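Local coordinates for protein GCN5-related N-acetyltransferase (Anabaena variabilis, PDB 2OZG) that binds coenzyme A and probably transfers acetyl groups to amines, perhaps those of aminoglycosides, as a member of the GNAT family, at residues S137-I142 against T279-D284; S146-H151 against L272-S277; G226-I231 against K258-S263; K262-D267 against S389-D394. All coordinates share one frame; numbering follows the deposited sequence.

From the N terminus, 137-142 comes first and pairs with 279-284, which closes interaction 1. Inside that loop, 146-151 meets 272-277 in interaction 2. Nested further in is interaction 3, where 226-231 pairs with 258-263. Interaction 4 starts at Lys262 and Ser263, which it shares with interaction 3, and closes only at 389-394 near the C terminus. It therefore crosses interactions 1 and 2. Strand 132-143 joins the set, because it lies between strands 279-290 and 258-263. Glu141 and Lys258 form a salt bridge between interactions 1 and 3. Ile142 packs against interaction 2. Trp140 NE1 bonds to Ser264 O, and interaction 4 ties that segment to the C-terminal region.

Interaction 1. Residues S137-I142 against T279-D284; sequences SCVWEI and TIRSQD
Trp140 and Ile280 use the same first torsion. Trp140 CG lies opposite its carbonyl carbon (chi1 -74°), and so does Ile280 CG1 (chi1 -75°). This brings Ile280 CG1 over a face of the indole, 3.5 Å from Trp140 CZ2, in a CH-pi contact near the ring normal. The same carbon touches Cys138 SG at 3.6 Å. On the other side of the strand pair, Arg281 runs extended from CG to NE and crosses Glu141 at about a right angle. Arg281 NH1 donates to Glu141 OE1 at 2.8 Å in a salt bridge. The oxygen lies at the guanidinium edge, but the nitrogen comes from above the carboxylate plane. Glu141 OE2 pairs with Lys258, so the carboxylate spans two cations. The backbones are antiparallel with a classic beta bulge. Val139 O accepts from Arg281 N at 2.7 Å and weakly from Ser282 N at 3.3 Å. A leucine in place of Trp140 would probably strip Ile280 CG1 of its ring cover and leave Ser264 O without its NE1 partner. Gln283 of the second subunit packs on Trp140 and Ile280. Strand 132-143 lies between two antiparallel neighbours, strand 279-290 here and strand 258-263 beyond, where the ring of Trp261 meets that of Trp140.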
loop_
_atom_site.group_PDB
_atom_site.type_symbol
_atom_site.label_atom_id
_atom_site.label_comp_id
_atom_site.label_asym_id
_atom_site.label_seq_id
_atom_site.Cartn_x
_atom_site.Cartn_y
_atom_site.Cartn_z
ATOM N N SER A 137 -26.890 -5.461 3.784
ATOM C CA SER A 137 -25.990 -6.293 4.577
ATOM C C SER A 137 -24.759 -5.410 4.646
ATOM O O SER A 137 -24.440 -4.703 3.691
ATOM C CB SER A 137 -25.648 -7.642 3.943
ATOM O OG SER A 137 -25.076 -7.438 2.649
ATOM N N CYS A 138 -24.087 -5.452 5.782
ATOM C CA CYS A 138 -22.980 -4.541 6.073
ATOM C C CYS A 138 -22.009 -5.242 7.002
ATOM O O CYS A 138 -22.430 -5.802 8.029
ATOM C CB CYS A 138 -23.541 -3.310 6.793
ATOM S SG CYS A 138 -22.432 -2.056 6.993
ATOM N N VAL A 139 -20.738 -5.193 6.637
ATOM C CA VAL A 139 -19.659 -5.720 7.444
ATOM C C VAL A 139 -18.935 -4.545 8.073
ATOM O O VAL A 139 -18.445 -3.661 7.393
ATOM C CB VAL A 139 -18.658 -6.573 6.618
ATOM C CG1 VAL A 139 -17.559 -7.049 7.532
ATOM C CG2 VAL A 139 -19.380 -7.773 6.056
ATOM N N TRP A 140 -18.966 -4.533 9.403
ATOM C CA TRP A 140 -18.311 -3.546 10.202
ATOM C C TRP A 140 -16.991 -4.061 10.707
ATOM O O TRP A 140 -16.844 -5.239 10.884
ATOM C CB TRP A 140 -19.177 -3.224 11.425
ATOM C CG TRP A 140 -20.360 -2.393 11.070
ATOM C CD1 TRP A 140 -21.535 -2.835 10.589
ATOM C CD2 TRP A 140 -20.453 -0.957 11.130
ATOM N NE1 TRP A 140 -22.371 -1.778 10.371
ATOM C CE2 TRP A 140 -21.741 -0.610 10.705
ATOM C CE3 TRP A 140 -19.596 0.044 11.546
ATOM C CZ2 TRP A 140 -22.190 0.726 10.642
ATOM C CZ3 TRP A 140 -20.050 1.387 11.513
ATOM C CH2 TRP A 140 -21.347 1.696 11.052
ATOM N N GLU A 141 -16.051 -3.166 10.988
ATOM C CA GLU A 141 -14.800 -3.601 11.561
ATOM C C GLU A 141 -14.397 -2.625 12.621
ATOM O O GLU A 141 -14.770 -1.454 12.539
ATOM C CB GLU A 141 -13.678 -3.654 10.514
ATOM C CG GLU A 141 -13.171 -2.338 10.060
ATOM C CD GLU A 141 -11.949 -2.510 9.158
ATOM O OE1 GLU A 141 -12.127 -3.104 8.084
ATOM O OE2 GLU A 141 -10.825 -2.054 9.534
ATOM N N ILE A 142 -13.584 -3.076 13.571
ATOM C CA ILE A 142 -13.128 -2.198 14.626
ATOM C C ILE A 142 -11.862 -2.693 15.279
ATOM O O ILE A 142 -11.692 -3.917 15.454
ATOM C CB ILE A 142 -14.240 -2.091 15.691
ATOM C CG1 ILE A 142 -13.905 -1.062 16.753
ATOM C CG2 ILE A 142 -14.497 -3.447 16.397
ATOM C CD1 ILE A 142 -15.059 -0.800 17.709
ATOM N N THR A 279 -15.699 1.081 11.570
ATOM C CA THR A 279 -15.952 1.553 10.211
ATOM C C THR A 279 -16.644 0.484 9.411
ATOM O O THR A 279 -16.592 -0.694 9.755
ATOM C CB THR A 279 -14.629 1.905 9.494
ATOM O OG1 THR A 279 -13.759 0.805 9.581
ATOM C CG2 THR A 279 -13.937 3.037 10.177
ATOM N N ILE A 280 -17.245 0.890 8.302
ATOM C CA ILE A 280 -17.886 -0.047 7.437
ATOM C C ILE A 280 -16.826 -0.565 6.470
ATOM O O ILE A 280 -16.222 0.194 5.779
ATOM C CB ILE A 280 -19.110 0.581 6.709
ATOM C CG1 ILE A 280 -20.272 0.700 7.705
ATOM C CG2 ILE A 280 -19.528 -0.237 5.557
ATOM C CD1 ILE A 280 -21.463 1.527 7.196
ATOM N N ARG A 281 -16.579 -1.879 6.501
ATOM C CA ARG A 281 -15.589 -2.525 5.674
ATOM C C ARG A 281 -16.191 -2.791 4.306
ATOM O O ARG A 281 -15.521 -2.670 3.303
ATOM C CB ARG A 281 -15.211 -3.832 6.351
ATOM C CG ARG A 281 -14.157 -4.692 5.693
ATOM C CD ARG A 281 -13.981 -5.886 6.663
ATOM N NE ARG A 281 -12.949 -6.862 6.348
ATOM C CZ ARG A 281 -11.665 -6.748 6.686
ATOM N NH1 ARG A 281 -11.220 -5.668 7.331
ATOM N NH2 ARG A 281 -10.823 -7.721 6.352
ATOM N N SER A 282 -17.455 -3.212 4.271
ATOM C CA SER A 282 -18.133 -3.434 3.010
ATOM C C SER A 282 -19.621 -3.523 3.254
ATOM O O SER A 282 -20.110 -3.754 4.399
ATOM C CB SER A 282 -17.685 -4.738 2.355
ATOM O OG SER A 282 -17.882 -5.804 3.254
ATOM N N GLN A 283 -20.357 -3.285 2.189
ATOM C CA GLN A 283 -21.801 -3.402 2.245
ATOM C C GLN A 283 -22.327 -3.921 0.926
ATOM O O GLN A 283 -21.648 -3.879 -0.118
ATOM C CB GLN A 283 -22.425 -2.061 2.531
ATOM C CG GLN A 283 -22.212 -1.089 1.405
ATOM C CD GLN A 283 -22.906 0.192 1.654
ATOM O OE1 GLN A 283 -24.147 0.246 1.679
ATOM N NE2 GLN A 283 -22.127 1.263 1.812
ATOM N N ASP A 284 -23.535 -4.468 0.987
ATOM C CA ASP A 284 -24.194 -5.021 -0.171
ATOM C C ASP A 284 -25.691 -4.817 -0.030
ATOM O O ASP A 284 -26.222 -4.794 1.087
ATOM C CB ASP A 284 -23.927 -6.526 -0.249
ATOM C CG ASP A 284 -22.519 -6.848 -0.664
ATOM O OD1 ASP A 284 -22.263 -6.885 -1.883
ATOM O OD2 ASP A 284 -21.663 -7.091 0.217
HETATM O O HOH W 1 -22.200 -7.486 3.417
HETATM O O HOH W 2 -12.302 0.870 12.111
#

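Interaction 2. Residues S146-H151 against L272-S277; sequences SIQIQH and LLPEQS
Ser146 and Ser277 point at each other across the two loops. Each hydroxyl sits between its own backbone N and carbonyl carbon, and Ser146 OG lies 2.8 Å from Ser277 OG. Ser146 OG also bonds to Pro143 O. A water ties the pair to the backbone. It donates to Ser146 O at 2.7 Å, accepts from Glu275 N at 3.1 Å and lies 2.9 Å from Ser277 OG. Pro274 turns its ring toward the other loop, and its CD comes to 3.2 Å from Ile147 O. Ile147 and Leu273 meet more loosely, at a slant, with Ile147 CG2 4.1 Å from Leu273 CD2. Ile149 reaches in with its end methyl, and CD1 rests on a backbone oxygen, 3.4 Å from Leu272 O. Helix 239-250 packs on three of the apolar residues: Ile147 on Ile249, Ile149 on Thr247 and Leu272 on Val242. Ile142 of strand 132-143 touches Ile147, Leu273 and Ser277. Gln276 is the centre of an inverse gamma turn. Glu275 turns its carboxylate away from this contact to Thr122 and Gln123 of the second subunit. Its loop therefore belongs to a subunit interface as well as to a coenzyme A site, for Glu275 touches a coenzyme A that is not bound to this chain.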
loop_
_atom_site.group_PDB
_atom_site.type_symbol
_atom_site.label_atom_id
_atom_site.label_comp_id
_atom_site.label_asym_id
_atom_site.label_seq_id
_atom_site.Cartn_x
_atom_site.Cartn_y
_atom_site.Cartn_z
ATOM N N SER A 146 -9.927 -0.280 20.902
ATOM C CA SER A 146 -10.707 0.933 20.946
ATOM C C SER A 146 -12.064 0.681 21.621
ATOM O O SER A 146 -12.770 1.623 21.952
ATOM C CB SER A 146 -10.919 1.500 19.539
ATOM O OG SER A 146 -11.896 0.745 18.832
ATOM N N ILE A 147 -12.395 -0.579 21.920
ATOM C CA ILE A 147 -13.737 -0.898 22.499
ATOM C C ILE A 147 -13.888 -0.421 23.909
ATOM O O ILE A 147 -14.879 0.242 24.253
ATOM C CB ILE A 147 -14.051 -2.375 22.401
ATOM C CG1 ILE A 147 -14.142 -2.736 20.911
ATOM C CG2 ILE A 147 -15.390 -2.664 23.090
ATOM C CD1 ILE A 147 -14.134 -4.245 20.614
ATOM N N GLN A 148 -12.901 -0.760 24.730
ATOM C CA GLN A 148 -12.826 -0.253 26.077
ATOM C C GLN A 148 -14.161 -0.282 26.834
ATOM O O GLN A 148 -14.637 0.737 27.324
ATOM C CB GLN A 148 -12.243 1.171 26.045
ATOM C CG GLN A 148 -10.837 1.271 25.406
ATOM C CD GLN A 148 -10.463 2.705 24.994
ATOM O OE1 GLN A 148 -11.183 3.664 25.309
ATOM N NE2 GLN A 148 -9.324 2.853 24.295
ATOM N N ILE A 149 -14.779 -1.456 26.863
ATOM C CA ILE A 149 -15.967 -1.708 27.666
ATOM C C ILE A 149 -15.622 -2.908 28.527
ATOM O O ILE A 149 -15.112 -3.910 28.010
ATOM C CB ILE A 149 -17.242 -1.990 26.827
ATOM C CG1 ILE A 149 -17.691 -0.696 26.137
ATOM C CG2 ILE A 149 -18.392 -2.559 27.744
ATOM C CD1 ILE A 149 -18.698 -0.857 25.075
ATOM N N GLN A 150 -15.808 -2.750 29.839
ATOM C CA GLN A 150 -15.680 -3.843 30.792
ATOM C C GLN A 150 -16.928 -3.775 31.688
ATOM O O GLN A 150 -16.879 -3.279 32.802
ATOM C CB GLN A 150 -14.385 -3.777 31.607
ATOM C CG GLN A 150 -14.252 -4.944 32.652
ATOM C CD GLN A 150 -14.180 -6.380 32.054
ATOM O OE1 GLN A 150 -13.466 -6.639 31.077
ATOM N NE2 GLN A 150 -14.888 -7.314 32.685
ATOM N N HIS A 151 -18.049 -4.264 31.165
ATOM C CA HIS A 151 -19.337 -4.230 31.864
ATOM C C HIS A 151 -19.946 -5.611 31.662
ATOM O O HIS A 151 -20.943 -5.780 30.931
ATOM C CB HIS A 151 -20.237 -3.141 31.255
ATOM C CG HIS A 151 -21.371 -2.715 32.139
ATOM N ND1 HIS A 151 -22.347 -3.585 32.585
ATOM C CD2 HIS A 151 -21.705 -1.497 32.626
ATOM C CE1 HIS A 151 -23.216 -2.928 33.333
ATOM N NE2 HIS A 151 -22.852 -1.657 33.370
ATOM N N LEU A 272 -23.099 2.036 21.892
ATOM C CA LEU A 272 -22.509 1.830 23.185
ATOM C C LEU A 272 -20.990 2.028 23.307
ATOM O O LEU A 272 -20.477 2.004 24.396
ATOM C CB LEU A 272 -22.897 0.450 23.699
ATOM C CG LEU A 272 -24.404 0.204 23.864
ATOM C CD1 LEU A 272 -24.602 -1.110 24.557
ATOM C CD2 LEU A 272 -25.050 1.314 24.681
ATOM N N LEU A 273 -20.281 2.197 22.197
ATOM C CA LEU A 273 -18.822 2.440 22.221
ATOM C C LEU A 273 -18.486 3.864 22.682
ATOM O O LEU A 273 -19.264 4.808 22.460
ATOM C CB LEU A 273 -18.269 2.243 20.819
ATOM C CG LEU A 273 -18.485 0.883 20.101
ATOM C CD1 LEU A 273 -18.037 0.961 18.611
ATOM C CD2 LEU A 273 -17.747 -0.214 20.782
ATOM N N PRO A 274 -17.323 4.043 23.319
ATOM C CA PRO A 274 -16.946 5.363 23.758
ATOM C C PRO A 274 -16.634 6.306 22.610
ATOM O O PRO A 274 -16.914 7.487 22.733
ATOM C CB PRO A 274 -15.723 5.128 24.637
ATOM C CG PRO A 274 -15.312 3.783 24.414
ATOM C CD PRO A 274 -16.347 3.022 23.754
ATOM N N GLU A 275 -16.098 5.792 21.510
ATOM C CA GLU A 275 -15.798 6.612 20.349
ATOM C C GLU A 275 -16.237 5.961 19.060
ATOM O O GLU A 275 -16.542 4.764 19.014
ATOM C CB GLU A 275 -14.297 6.893 20.330
ATOM C CG GLU A 275 -13.771 7.627 21.602
ATOM C CD GLU A 275 -14.312 9.035 21.767
ATOM O OE1 GLU A 275 -14.853 9.562 20.773
ATOM O OE2 GLU A 275 -14.175 9.607 22.884
ATOM N N GLN A 276 -16.343 6.746 18.000
ATOM C CA GLN A 276 -16.732 6.197 16.710
ATOM C C GLN A 276 -15.517 5.529 16.069
ATOM O O GLN A 276 -14.955 6.032 15.113
ATOM C CB GLN A 276 -17.288 7.298 15.851
ATOM C CG GLN A 276 -18.608 7.846 16.434
ATOM C CD GLN A 276 -19.114 9.052 15.694
ATOM O OE1 GLN A 276 -18.996 9.136 14.470
ATOM N NE2 GLN A 276 -19.745 9.969 16.419
ATOM N N SER A 277 -15.111 4.385 16.604
ATOM C CA SER A 277 -13.910 3.731 16.123
ATOM C C SER A 277 -14.184 2.660 15.095
ATOM O O SER A 277 -13.254 2.136 14.455
ATOM C CB SER A 277 -13.127 3.219 17.305
ATOM O OG SER A 277 -13.968 2.506 18.156
HETATM O O HOH W 3 -14.759 3.058 20.881
#

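Interaction 3. Residues G226-I231 against K258-S263; sequences GSILRI and KVTWKS
Arg230 and Thr260 lie side by side and share a water at the edge of the guanidinium, in its plane. Arg230 NH1 donates to this water at 3.0 Å, and Thr260 OG1 is 2.8 Å from it. Ile228 CD1 lies over one guanidinium face, toward its rim, while Arg230 NE makes a salt bridge to Glu221. The Trp261 ring points away from strand 227-236. It meets Trp246 edge-to-face and also meets the ring of Trp234. On the side away from Arg230, Ile231 CD1 touches Val259 CG1 at 3.8 Å. The strands are parallel. The ladder runs from Lys258 N with Ser227 O to Ile231 N with Thr260 O, the latter at 2.8 Å. It then opens: Ile231 O lies 4.2 Å from Lys262 N, and a water fills the step, 2.6 Å from Ile231 O and 2.9 Å from Lys262 N. Strand 227-236, helix 239-250 and strand 258-263 form a beta-alpha-beta unit. Parallel strands that part after pairing are consistent with the splayed central strands of the GNAT fold. Strand 75-87, helix 96-110 and strand 115-118 form the probable counterpart, whose residues bind coenzyme A.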
loop_
_atom_site.group_PDB
_atom_site.type_symbol
_atom_site.label_atom_id
_atom_site.label_comp_id
_atom_site.label_asym_id
_atom_site.label_seq_id
_atom_site.Cartn_x
_atom_site.Cartn_y
_atom_site.Cartn_z
ATOM N N GLY A 226 -2.295 -8.775 10.159
ATOM C CA GLY A 226 -2.358 -9.007 11.610
ATOM C C GLY A 226 -3.430 -10.026 11.974
ATOM O O GLY A 226 -3.735 -10.924 11.202
ATOM N N SER A 227 -4.000 -9.907 13.159
ATOM C CA SER A 227 -4.970 -10.887 13.591
ATOM C C SER A 227 -6.392 -10.352 13.542
ATOM O O SER A 227 -6.682 -9.188 13.761
ATOM C CB SER A 227 -4.642 -11.432 14.966
ATOM O OG SER A 227 -4.696 -10.397 15.903
ATOM N N ILE A 228 -7.295 -11.247 13.244
ATOM C CA ILE A 228 -8.687 -10.844 13.081
ATOM C C ILE A 228 -9.634 -11.892 13.629
ATOM O O ILE A 228 -9.404 -13.095 13.514
ATOM C CB ILE A 228 -8.959 -10.600 11.596
ATOM C CG1 ILE A 228 -10.339 -10.087 11.357
ATOM C CG2 ILE A 228 -8.777 -11.909 10.772
ATOM C CD1 ILE A 228 -10.443 -9.327 9.994
ATOM N N LEU A 229 -10.680 -11.400 14.266
ATOM C CA LEU A 229 -11.705 -12.236 14.784
ATOM C C LEU A 229 -12.911 -11.883 13.968
ATOM O O LEU A 229 -13.350 -10.719 13.946
ATOM C CB LEU A 229 -11.896 -11.957 16.266
ATOM C CG LEU A 229 -12.930 -12.819 16.999
ATOM C CD1 LEU A 229 -12.568 -12.937 18.497
ATOM C CD2 LEU A 229 -14.347 -12.374 16.826
ATOM N N ARG A 230 -13.448 -12.861 13.265
ATOM C CA ARG A 230 -14.597 -12.583 12.364
ATOM C C ARG A 230 -15.865 -13.162 12.972
ATOM O O ARG A 230 -16.009 -14.389 13.048
ATOM C CB ARG A 230 -14.344 -13.199 10.993
ATOM C CG ARG A 230 -13.000 -12.836 10.343
ATOM C CD ARG A 230 -12.883 -13.480 8.945
ATOM N NE ARG A 230 -11.569 -13.268 8.333
ATOM C CZ ARG A 230 -11.265 -12.219 7.566
ATOM N NH1 ARG A 230 -12.123 -11.246 7.383
ATOM N NH2 ARG A 230 -10.055 -12.101 7.039
ATOM N N ILE A 231 -16.778 -12.293 13.429
ATOM C CA ILE A 231 -18.028 -12.724 13.986
ATOM C C ILE A 231 -18.985 -13.030 12.826
ATOM O O ILE A 231 -19.368 -12.139 12.083
ATOM C CB ILE A 231 -18.624 -11.663 14.925
ATOM C CG1 ILE A 231 -17.707 -11.425 16.143
ATOM C CG2 ILE A 231 -19.992 -12.090 15.404
ATOM C CD1 ILE A 231 -18.091 -10.233 17.025
ATOM N N LYS A 258 -8.104 -6.726 15.171
ATOM C CA LYS A 258 -9.345 -6.211 14.581
ATOM C C LYS A 258 -10.479 -7.203 14.701
ATOM O O LYS A 258 -10.248 -8.417 14.585
ATOM C CB LYS A 258 -9.017 -5.978 13.097
ATOM C CG LYS A 258 -10.044 -5.420 12.254
ATOM C CD LYS A 258 -9.496 -5.078 10.842
ATOM C CE LYS A 258 -8.655 -3.796 10.842
ATOM N NZ LYS A 258 -8.401 -3.311 9.444
ATOM N N VAL A 259 -11.694 -6.691 14.909
ATOM C CA VAL A 259 -12.881 -7.515 14.958
ATOM C C VAL A 259 -13.848 -7.032 13.881
ATOM O O VAL A 259 -14.009 -5.797 13.658
ATOM C CB VAL A 259 -13.636 -7.418 16.302
ATOM C CG1 VAL A 259 -14.939 -8.224 16.235
ATOM C CG2 VAL A 259 -12.782 -7.896 17.461
ATOM N N THR A 260 -14.472 -7.994 13.193
ATOM C CA THR A 260 -15.545 -7.682 12.252
ATOM C C THR A 260 -16.839 -8.385 12.638
ATOM O O THR A 260 -16.838 -9.458 13.262
ATOM C CB THR A 260 -15.220 -8.145 10.799
ATOM O OG1 THR A 260 -15.179 -9.585 10.757
ATOM C CG2 THR A 260 -13.913 -7.609 10.327
ATOM N N TRP A 261 -17.942 -7.731 12.323
ATOM C CA TRP A 261 -19.265 -8.319 12.503
ATOM C C TRP A 261 -20.208 -7.778 11.443
ATOM O O TRP A 261 -20.001 -6.659 10.899
ATOM C CB TRP A 261 -19.816 -8.046 13.908
ATOM C CG TRP A 261 -20.298 -6.669 14.174
ATOM C CD1 TRP A 261 -21.597 -6.305 14.307
ATOM C CD2 TRP A 261 -19.527 -5.446 14.393
ATOM N NE1 TRP A 261 -21.687 -4.959 14.569
ATOM C CE2 TRP A 261 -20.448 -4.408 14.587
ATOM C CE3 TRP A 261 -18.159 -5.134 14.394
ATOM C CZ2 TRP A 261 -20.046 -3.083 14.866
ATOM C CZ3 TRP A 261 -17.773 -3.843 14.621
ATOM C CH2 TRP A 261 -18.696 -2.842 14.851
ATOM N N LYS A 262 -21.313 -8.476 11.249
ATOM C CA LYS A 262 -22.347 -8.029 10.294
ATOM C C LYS A 262 -23.517 -7.431 11.071
ATOM O O LYS A 262 -23.930 -7.954 12.075
ATOM C CB LYS A 262 -22.808 -9.172 9.399
ATOM C CG LYS A 262 -21.646 -9.652 8.530
ATOM C CD LYS A 262 -22.056 -10.775 7.562
ATOM C CE LYS A 262 -22.979 -10.280 6.479
ATOM N NZ LYS A 262 -23.268 -11.455 5.609
ATOM N N SER A 263 -23.980 -6.292 10.600
ATOM C CA SER A 263 -25.046 -5.607 11.172
ATOM C C SER A 263 -25.804 -4.828 10.069
ATOM O O SER A 263 -25.727 -5.087 8.851
ATOM C CB SER A 263 -24.500 -4.682 12.248
ATOM O OG SER A 263 -25.527 -4.249 13.065
HETATM O O HOH W 4 -14.950 -10.536 8.169
HETATM O O HOH W 5 -21.761 -11.188 12.028
HETATM O O HOH W 6 -17.669 -10.468 10.305
#

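Interaction 4. Residues K262-D267 against S389-D394; sequences KSSVID and SPWMID
Lys262 NZ donates to Ile393 O at 3.1 Å. The ammonium comes from above the carbonyl plane, not on a lone pair, and the bend at chi3 (69°) brings it there. Here the end of strand 258-263, in the GNAT region, runs alongside the C-terminal tail that follows helix 375-385 of the sterol carrier protein region. Past the strand, Ser264 OG accepts from Ile266 N in an ST turn. Ile393 CG1 lies against Lys262 CB at 3.9 Å. Trp391 lays one ring face under the backbone between Ser263 and Ser264. Its CE3 is 3.4 Å from Ser263 C, while Ser264 CB stands over the five-membered ring in a CH-pi contact. Tyr181 meets the Trp391 ring edge-to-face. An alanine at Trp391 would probably open a gap beneath this peptide and leave Tyr181 without its ring partner. Two waters bridge the segments. One donates to the backbone oxygens Ser263 O and Met392 O, where the residue is selenomethionine. The other joins the Ser264 hydroxyl to Ser389 O, to which it donates. Asp394 is held by Arg184. Within 262-267, Ser263 OG donates to Asp267 OD1 at 2.7 Å, on the anti lone pair of that oxygen.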
loop_
_atom_site.group_PDB
_atom_site.type_symbol
_atom_site.label_atom_id
_atom_site.label_comp_id
_atom_site.label_asym_id
_atom_site.label_seq_id
_atom_site.Cartn_x
_atom_site.Cartn_y
_atom_site.Cartn_z
ATOM N N LYS A 262 -21.313 -8.476 11.249
ATOM C CA LYS A 262 -22.347 -8.029 10.294
ATOM C C LYS A 262 -23.517 -7.431 11.071
ATOM O O LYS A 262 -23.930 -7.954 12.075
ATOM C CB LYS A 262 -22.808 -9.172 9.399
ATOM C CG LYS A 262 -21.646 -9.652 8.530
ATOM C CD LYS A 262 -22.056 -10.775 7.562
ATOM C CE LYS A 262 -22.979 -10.280 6.479
ATOM N NZ LYS A 262 -23.268 -11.455 5.609
ATOM N N SER A 263 -23.980 -6.292 10.600
ATOM C CA SER A 263 -25.046 -5.607 11.172
ATOM C C SER A 263 -25.804 -4.828 10.069
ATOM O O SER A 263 -25.727 -5.087 8.851
ATOM C CB SER A 263 -24.500 -4.682 12.248
ATOM O OG SER A 263 -25.527 -4.249 13.065
ATOM N N SER A 264 -26.620 -3.933 10.562
ATOM C CA SER A 264 -27.321 -3.002 9.766
ATOM C C SER A 264 -26.370 -1.894 9.340
ATOM O O SER A 264 -25.329 -1.645 9.996
ATOM C CB SER A 264 -28.335 -2.319 10.653
ATOM O OG SER A 264 -28.935 -1.336 9.841
ATOM N N VAL A 265 -26.756 -1.147 8.327
ATOM C CA VAL A 265 -25.923 -0.026 7.904
ATOM C C VAL A 265 -25.946 1.048 8.989
ATOM O O VAL A 265 -24.946 1.695 9.234
ATOM C CB VAL A 265 -26.352 0.456 6.517
ATOM C CG1 VAL A 265 -25.460 1.555 6.042
ATOM C CG2 VAL A 265 -26.238 -0.726 5.510
ATOM N N ILE A 266 -27.084 1.230 9.658
ATOM C CA ILE A 266 -27.162 2.096 10.801
ATOM C C ILE A 266 -27.077 1.195 12.036
ATOM O O ILE A 266 -28.052 0.954 12.721
ATOM C CB ILE A 266 -28.467 2.931 10.837
ATOM C CG1 ILE A 266 -28.668 3.630 9.514
ATOM C CG2 ILE A 266 -28.346 4.005 11.950
ATOM C CD1 ILE A 266 -27.746 4.746 9.353
ATOM N N ASP A 267 -25.894 0.695 12.306
ATOM C CA ASP A 267 -25.727 -0.237 13.384
ATOM C C ASP A 267 -25.945 0.405 14.768
ATOM O O ASP A 267 -25.347 1.406 15.100
ATOM C CB ASP A 267 -24.341 -0.851 13.280
ATOM C CG ASP A 267 -23.893 -1.520 14.562
ATOM O OD1 ASP A 267 -24.295 -2.654 14.814
ATOM O OD2 ASP A 267 -23.089 -0.898 15.295
ATOM N N SER A 389 -35.009 0.030 8.902
ATOM C CA SER A 389 -34.285 -0.208 7.682
ATOM C C SER A 389 -34.010 -1.715 7.557
ATOM O O SER A 389 -33.444 -2.345 8.477
ATOM C CB SER A 389 -32.981 0.599 7.636
ATOM O OG SER A 389 -32.484 0.659 6.298
ATOM N N PRO A 390 -34.398 -2.297 6.416
ATOM C CA PRO A 390 -34.266 -3.761 6.302
ATOM C C PRO A 390 -32.877 -4.306 6.154
ATOM O O PRO A 390 -32.108 -3.826 5.334
ATOM C CB PRO A 390 -35.103 -4.072 5.083
ATOM C CG PRO A 390 -35.062 -2.766 4.247
ATOM C CD PRO A 390 -34.949 -1.675 5.188
ATOM N N TRP A 391 -32.558 -5.363 6.903
ATOM C CA TRP A 391 -31.267 -5.982 6.731
ATOM C C TRP A 391 -31.333 -7.434 7.150
ATOM O O TRP A 391 -32.340 -7.878 7.676
ATOM C CB TRP A 391 -30.213 -5.175 7.511
ATOM C CG TRP A 391 -30.345 -5.297 9.057
ATOM C CD1 TRP A 391 -31.250 -4.645 9.873
ATOM C CD2 TRP A 391 -29.545 -6.119 9.945
ATOM N NE1 TRP A 391 -31.044 -5.010 11.181
ATOM C CE2 TRP A 391 -29.994 -5.887 11.249
ATOM C CE3 TRP A 391 -28.460 -6.980 9.759
ATOM C CZ2 TRP A 391 -29.435 -6.518 12.347
ATOM C CZ3 TRP A 391 -27.916 -7.597 10.857
ATOM C CH2 TRP A 391 -28.389 -7.359 12.124
HETATM N N MSE A 392 -30.306 -8.197 6.795
HETATM C CA MSE A 392 -30.167 -9.541 7.247
HETATM C C MSE A 392 -28.699 -9.711 7.575
HETATM O O MSE A 392 -27.834 -9.017 7.007
HETATM C CB MSE A 392 -30.545 -10.600 6.241
HETATM C CG MSE A 392 -29.575 -10.786 5.062
HETATM SE SE MSE A 392 -30.285 -12.185 3.917
HETATM C CE MSE A 392 -32.002 -11.563 3.656
ATOM N N ILE A 393 -28.431 -10.696 8.427
ATOM C CA ILE A 393 -27.046 -10.994 8.849
ATOM C C ILE A 393 -26.405 -12.028 7.936
ATOM O O ILE A 393 -25.182 -12.208 7.891
ATOM C CB ILE A 393 -27.043 -11.452 10.311
ATOM C CG1 ILE A 393 -25.630 -11.292 10.938
ATOM C CG2 ILE A 393 -27.586 -12.926 10.454
ATOM C CD1 ILE A 393 -25.655 -11.329 12.436
ATOM N N ASP A 394 -27.226 -12.635 7.138
ATOM C CA ASP A 394 -26.819 -13.774 6.333
ATOM C C ASP A 394 -26.538 -13.454 4.858
ATOM O O ASP A 394 -27.092 -12.567 4.236
ATOM C CB ASP A 394 -27.935 -14.832 6.379
ATOM C CG ASP A 394 -28.124 -15.433 7.723
ATOM O OD1 ASP A 394 -27.140 -15.872 8.334
ATOM O OD2 ASP A 394 -29.285 -15.536 8.149
HETATM O O HOH W 7 -24.625 -10.589 3.789
HETATM O O HOH W 8 -25.537 -7.588 7.627
HETATM O O HOH W 9 -31.875 -1.120 10.546
#